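Local coordinates for protein phosphotransferase system, HPr-related proteins (Thermoanaerobacter tengcongensis, PDB 3LE1) that probably serves as the general, non-sugar-specific phosphocarrier of the phosphoenolpyruvate-dependent sugar phosphotransferase system, which phosphorylates sugars as they enter the cell, at residues Phe22-Ile33 and Glu72-Ile81. Residues are numbered along the deposited sequence; the frame is centred on the assembly and turned at random.
Sequences FVQTASKFSSQI and EAIKALVDLI
V23 O is gripped twice by S27, by its backbone N and by its hydroxyl, from opposite faces of the carbonyl plane. S27 OG lies 2.6 Å from V23 O, tilted 35° out of that plane. V23 and S27 lie just beside the residues that meet helix 70-82. No hydrogen bond crosses the contact; the packing is mostly apolar. L77 CD2 sits over one face of the F22 ring, 4.0 Å from the ring centroid. I81 CD1 meets the same ring at its edge, 4.0 Å from F22 CE1. T25 OG1 is hydrogen-bonded to L21 O, yet it also touches L80 CD2, tip to tip. Helical segments 22-26 and 72-81 run nearly antiparallel, at 155°, on one side of the four-stranded antiparallel sheet of the HPr fold. A type I turn from A26 to F29 then brings the F29 ring over helix 70-82. F29 CG is anti to the carbonyl carbon (chi1 -59°), which lays one ring face on A73. A73 CA stands 3.4 Å from the F29 ring centroid, almost on the normal. F29 CZ reaches A76 CB at 3.5 Å. With an alanine in place of F29, A73 and A76 would probably lose their aromatic cover, and a gap would probably open between turn and helix. Beyond the turn, I33 lies in strand 32-37. I33 CD1 touches A73 CB at 4.0 Å, while I33 CG2 meets L77 CD1 at 3.9 Å.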
ATOM      1  N   PHE A  22      -5.269  -0.995  -4.642  1.00 22.70           N
ATOM      2  CA  PHE A  22      -4.468  -0.996  -3.430  1.00 19.74           C
ATOM      3  C   PHE A  22      -5.379  -0.937  -2.214  1.00 20.59           C
ATOM      4  O   PHE A  22      -5.264  -1.771  -1.321  1.00 22.03           O
ATOM      5  CB  PHE A  22      -3.492   0.180  -3.433  1.00 18.41           C
ATOM      6  CG  PHE A  22      -2.532   0.177  -2.272  1.00 17.00           C
ATOM      7  CD1 PHE A  22      -1.303  -0.459  -2.369  1.00 16.44           C
ATOM      8  CD2 PHE A  22      -2.852   0.821  -1.087  1.00 16.57           C
ATOM      9  CE1 PHE A  22      -0.420  -0.452  -1.305  1.00 15.83           C
ATOM     10  CE2 PHE A  22      -1.966   0.830  -0.021  1.00 16.35           C
ATOM     11  CZ  PHE A  22      -0.751   0.195  -0.136  1.00 14.61           C
ATOM     12  N   VAL A  23      -6.302   0.029  -2.198  1.00 21.17           N
ATOM     13  CA  VAL A  23      -7.223   0.221  -1.085  1.00 22.73           C
ATOM     14  C   VAL A  23      -8.173  -0.964  -0.993  1.00 23.40           C
ATOM     15  O   VAL A  23      -8.531  -1.417   0.096  1.00 21.40           O
ATOM     16  CB  VAL A  23      -8.048   1.512  -1.262  1.00 21.70           C
ATOM     17  CG1 VAL A  23      -9.208   1.551  -0.279  1.00 22.99           C
ATOM     18  CG2 VAL A  23      -7.163   2.739  -1.103  1.00 21.38           C
ATOM     19  N   GLN A  24      -8.568  -1.448  -2.162  1.00 24.03           N
ATOM     20  CA  GLN A  24      -9.388  -2.633  -2.297  1.00 25.74           C
ATOM     21  C   GLN A  24      -8.726  -3.829  -1.616  1.00 23.01           C
ATOM     22  O   GLN A  24      -9.341  -4.525  -0.824  1.00 23.46           O
ATOM     23  CB  GLN A  24      -9.584  -2.920  -3.788  1.00 31.17           C
ATOM     24  N   THR A  25      -7.460  -4.052  -1.932  1.00 21.37           N
ATOM     25  CA  THR A  25      -6.736  -5.183  -1.384  1.00 21.43           C
ATOM     26  C   THR A  25      -6.520  -5.007   0.119  1.00 20.79           C
ATOM     27  O   THR A  25      -6.764  -5.933   0.901  1.00 19.86           O
ATOM     28  CB  THR A  25      -5.401  -5.390  -2.130  1.00 19.58           C
ATOM     29  OG1 THR A  25      -5.679  -5.685  -3.508  1.00 19.31           O
ATOM     30  CG2 THR A  25      -4.597  -6.525  -1.526  1.00 18.20           C
ATOM     31  N   ALA A  26      -6.081  -3.819   0.527  1.00 19.68           N
ATOM     32  CA  ALA A  26      -5.884  -3.537   1.949  1.00 17.01           C
ATOM     33  C   ALA A  26      -7.175  -3.778   2.705  1.00 15.33           C
ATOM     34  O   ALA A  26      -7.174  -4.320   3.814  1.00 15.58           O
ATOM     35  CB  ALA A  26      -5.418  -2.101   2.155  1.00 17.39           C
ATOM     36  N   SER A  27      -8.284  -3.379   2.093  1.00 17.52           N
ATOM     37  CA  SER A  27      -9.584  -3.455   2.747  1.00 18.88           C
ATOM     38  C   SER A  27     -10.091  -4.895   2.893  1.00 19.02           C
ATOM     39  O   SER A  27     -11.084  -5.136   3.560  1.00 20.06           O
ATOM     40  CB  SER A  27     -10.610  -2.586   2.006  1.00 21.65           C
ATOM     41  OG  SER A  27     -10.272  -1.202   2.074  1.00 21.93           O
ATOM     42  N   LYS A  28      -9.415  -5.853   2.266  1.00 20.23           N
ATOM     43  CA  LYS A  28      -9.771  -7.260   2.444  1.00 19.67           C
ATOM     44  C   LYS A  28      -9.397  -7.785   3.830  1.00 17.88           C
ATOM     45  O   LYS A  28      -9.893  -8.826   4.264  1.00 19.41           O
ATOM     46  CB  LYS A  28      -9.100  -8.127   1.386  1.00 20.00           C
ATOM     47  CG  LYS A  28      -9.504  -7.788  -0.026  1.00 22.78           C
ATOM     48  CD  LYS A  28      -9.286  -8.970  -0.943  1.00 23.54           C
ATOM     49  CE  LYS A  28      -7.820  -9.249  -1.141  1.00 23.38           C
ATOM     50  NZ  LYS A  28      -7.624  -9.975  -2.426  1.00 25.11           N
ATOM     51  N   PHE A  29      -8.523  -7.063   4.527  1.00 15.51           N
ATOM     52  CA  PHE A  29      -7.977  -7.537   5.798  1.00 14.17           C
ATOM     53  C   PHE A  29      -8.480  -6.758   7.010  1.00 16.05           C
ATOM     54  O   PHE A  29      -8.846  -5.583   6.901  1.00 18.44           O
ATOM     55  CB  PHE A  29      -6.441  -7.533   5.736  1.00 11.35           C
ATOM     56  CG  PHE A  29      -5.887  -8.397   4.635  1.00 10.01           C
ATOM     57  CD1 PHE A  29      -5.620  -9.733   4.869  1.00 11.38           C
ATOM     58  CD2 PHE A  29      -5.665  -7.884   3.361  1.00  9.64           C
ATOM     59  CE1 PHE A  29      -5.128 -10.543   3.872  1.00 10.87           C
ATOM     60  CE2 PHE A  29      -5.170  -8.695   2.343  1.00  9.57           C
ATOM     61  CZ  PHE A  29      -4.900 -10.028   2.600  1.00 11.32           C
ATOM     62  N   SER A  30      -8.511  -7.416   8.164  1.00 15.89           N
ATOM     63  CA  SER A  30      -9.046  -6.790   9.379  1.00 19.23           C
ATOM     64  C   SER A  30      -8.056  -5.855  10.060  1.00 19.51           C
ATOM     65  O   SER A  30      -8.443  -4.911  10.739  1.00 19.65           O
ATOM     66  CB  SER A  30      -9.500  -7.851  10.383  1.00 22.01           C
ATOM     67  OG  SER A  30      -8.466  -8.783  10.633  1.00 23.55           O
ATOM     68  N   SER A  31      -6.772  -6.150   9.905  1.00 17.70           N
ATOM     69  CA  SER A  31      -5.717  -5.322  10.467  1.00 17.01           C
ATOM     70  C   SER A  31      -5.871  -3.848  10.112  1.00 17.35           C
ATOM     71  O   SER A  31      -6.379  -3.498   9.044  1.00 13.59           O
ATOM     72  CB  SER A  31      -4.361  -5.786   9.944  1.00 14.58           C
ATOM     73  OG  SER A  31      -3.981  -7.008  10.540  1.00 13.81           O
ATOM     74  N   GLN A  32      -5.376  -2.991  10.995  1.00 19.94           N
ATOM     75  CA  GLN A  32      -5.085  -1.622  10.630  1.00 21.82           C
ATOM     76  C   GLN A  32      -3.840  -1.648   9.759  1.00 21.58           C
ATOM     77  O   GLN A  32      -2.870  -2.335  10.078  1.00 22.23           O
ATOM     78  CB  GLN A  32      -4.837  -0.792  11.880  1.00 23.98           C
ATOM     79  CG  GLN A  32      -6.106  -0.382  12.574  1.00 26.13           C
ATOM     80  CD  GLN A  32      -5.834   0.640  13.639  1.00 28.37           C
ATOM     81  OE1 GLN A  32      -6.160   1.816  13.483  1.00 30.13           O
ATOM     82  NE2 GLN A  32      -5.201   0.208  14.718  1.00 28.49           N
ATOM     83  N   ILE A  33      -3.880  -0.927   8.645  1.00 18.06           N
ATOM     84  CA  ILE A  33      -2.765  -0.914   7.699  1.00 16.16           C
ATOM     85  C   ILE A  33      -2.377   0.514   7.330  1.00 17.03           C
ATOM     86  O   ILE A  33      -3.243   1.362   7.103  1.00 18.29           O
ATOM     87  CB  ILE A  33      -3.082  -1.685   6.396  1.00 14.51           C
ATOM     88  CG1 ILE A  33      -3.693  -3.054   6.692  1.00 13.60           C
ATOM     89  CG2 ILE A  33      -1.812  -1.848   5.565  1.00 15.31           C
ATOM     90  CD1 ILE A  33      -4.286  -3.699   5.456  1.00 13.98           C
ATOM     91  N   GLU A  72      -0.254 -11.444   6.477  1.00 17.79           N
ATOM     92  CA  GLU A  72      -0.772 -11.771   5.153  1.00 15.16           C
ATOM     93  C   GLU A  72      -1.397 -10.564   4.445  1.00 13.93           C
ATOM     94  O   GLU A  72      -1.418 -10.508   3.211  1.00 13.03           O
ATOM     95  CB  GLU A  72      -1.738 -12.949   5.237  1.00 14.62           C
ATOM     96  CG  GLU A  72      -0.953 -14.242   5.441  1.00 15.91           C
ATOM     97  CD  GLU A  72      -1.757 -15.341   6.106  1.00 15.91           C
ATOM     98  OE1 GLU A  72      -2.190 -15.161   7.274  1.00 11.10           O
ATOM     99  OE2 GLU A  72      -1.915 -16.398   5.455  1.00 19.05           O
ATOM    100  N   ALA A  73      -1.850  -9.591   5.226  1.00 15.40           N
ATOM    101  CA  ALA A  73      -2.278  -8.314   4.683  1.00 16.53           C
ATOM    102  C   ALA A  73      -1.084  -7.644   3.997  1.00 15.51           C
ATOM    103  O   ALA A  73      -1.177  -7.202   2.834  1.00 16.28           O
ATOM    104  CB  ALA A  73      -2.831  -7.424   5.783  1.00 15.48           C
ATOM    105  N   ILE A  74       0.057  -7.591   4.688  1.00 13.10           N
ATOM    106  CA  ILE A  74       1.236  -6.982   4.089  1.00 13.29           C
ATOM    107  C   ILE A  74       1.670  -7.787   2.861  1.00 14.59           C
ATOM    108  O   ILE A  74       1.962  -7.221   1.816  1.00 16.73           O
ATOM    109  CB  ILE A  74       2.380  -6.834   5.120  1.00 13.16           C
ATOM    110  CG1 ILE A  74       1.994  -5.782   6.180  1.00 11.66           C
ATOM    111  CG2 ILE A  74       3.683  -6.464   4.429  1.00 14.68           C
ATOM    112  CD1 ILE A  74       1.770  -4.388   5.578  1.00 12.39           C
ATOM    113  N   LYS A  75       1.673  -9.112   2.974  1.00 14.86           N
ATOM    114  CA  LYS A  75       2.084  -9.948   1.852  1.00 17.32           C
ATOM    115  C   LYS A  75       1.208  -9.701   0.623  1.00 17.06           C
ATOM    116  O   LYS A  75       1.700  -9.634  -0.512  1.00 18.20           O
ATOM    117  CB  LYS A  75       2.039 -11.423   2.224  1.00 18.82           C
ATOM    118  CG  LYS A  75       2.328 -12.317   1.044  1.00 21.79           C
ATOM    119  CD  LYS A  75       2.783 -13.678   1.473  1.00 23.29           C
ATOM    120  N   ALA A  76      -0.093  -9.548   0.851  1.00 17.70           N
ATOM    121  CA  ALA A  76      -1.026  -9.327  -0.251  1.00 16.77           C
ATOM    122  C   ALA A  76      -0.708  -8.024  -0.990  1.00 15.14           C
ATOM    123  O   ALA A  76      -0.804  -7.932  -2.225  1.00 14.80           O
ATOM    124  CB  ALA A  76      -2.450  -9.305   0.266  1.00 16.48           C
ATOM    125  N   LEU A  77      -0.321  -7.011  -0.229  1.00 14.51           N
ATOM    126  CA  LEU A  77       0.028  -5.720  -0.815  1.00 16.11           C
ATOM    127  C   LEU A  77       1.379  -5.777  -1.532  1.00 17.70           C
ATOM    128  O   LEU A  77       1.549  -5.208  -2.624  1.00 17.33           O
ATOM    129  CB  LEU A  77       0.034  -4.652   0.280  1.00 13.02           C
ATOM    130  CG  LEU A  77      -1.376  -4.358   0.799  1.00 12.83           C
ATOM    131  CD1 LEU A  77      -1.336  -3.539   2.086  1.00 12.16           C
ATOM    132  CD2 LEU A  77      -2.263  -3.681  -0.254  1.00 14.92           C
ATOM    133  N   VAL A  78       2.334  -6.469  -0.922  1.00 17.64           N
ATOM    134  CA  VAL A  78       3.645  -6.656  -1.521  1.00 18.26           C
ATOM    135  C   VAL A  78       3.509  -7.338  -2.872  1.00 18.89           C
ATOM    136  O   VAL A  78       4.079  -6.881  -3.865  1.00 15.99           O
ATOM    137  CB  VAL A  78       4.555  -7.509  -0.613  1.00 18.07           C
ATOM    138  CG1 VAL A  78       5.743  -8.084  -1.394  1.00 19.19           C
ATOM    139  CG2 VAL A  78       5.015  -6.697   0.579  1.00 16.44           C
ATOM    140  N   ASP A  79       2.740  -8.423  -2.890  1.00 22.17           N
ATOM    141  CA  ASP A  79       2.448  -9.159  -4.113  1.00 24.39           C
ATOM    142  C   ASP A  79       1.728  -8.305  -5.156  1.00 26.07           C
ATOM    143  O   ASP A  79       2.023  -8.396  -6.341  1.00 27.99           O
ATOM    144  CB  ASP A  79       1.641 -10.425  -3.789  1.00 27.18           C
ATOM    145  CG  ASP A  79       2.446 -11.444  -2.986  1.00 29.34           C
ATOM    146  OD1 ASP A  79       3.672 -11.269  -2.843  1.00 29.74           O
ATOM    147  OD2 ASP A  79       1.853 -12.431  -2.498  1.00 31.00           O
ATOM    148  N   LEU A  80       0.789  -7.475  -4.722  1.00 25.27           N
ATOM    149  CA  LEU A  80       0.084  -6.612  -5.667  1.00 24.46           C
ATOM    150  C   LEU A  80       1.061  -5.638  -6.316  1.00 25.07           C
ATOM    151  O   LEU A  80       1.061  -5.449  -7.531  1.00 27.87           O
ATOM    152  CB  LEU A  80      -1.036  -5.855  -4.960  1.00 23.97           C
ATOM    153  CG  LEU A  80      -2.093  -5.105  -5.771  1.00 24.70           C
ATOM    154  CD1 LEU A  80      -2.937  -6.060  -6.612  1.00 24.09           C
ATOM    155  CD2 LEU A  80      -2.978  -4.309  -4.841  1.00 24.54           C
ATOM    156  N   ILE A  81       1.916  -5.030  -5.502  1.00 22.94           N
ATOM    157  CA  ILE A  81       2.909  -4.088  -6.004  1.00 22.41           C
ATOM    158  C   ILE A  81       3.937  -4.746  -6.936  1.00 22.62           C
ATOM    159  O   ILE A  81       4.229  -4.223  -8.014  1.00 23.56           O
ATOM    160  CB  ILE A  81       3.603  -3.345  -4.846  1.00 20.84           C
ATOM    161  CG1 ILE A  81       2.636  -2.326  -4.237  1.00 19.47           C
ATOM    162  CG2 ILE A  81       4.878  -2.657  -5.320  1.00 22.35           C
ATOM    163  CD1 ILE A  81       3.005  -1.853  -2.834  1.00 19.09           C
TER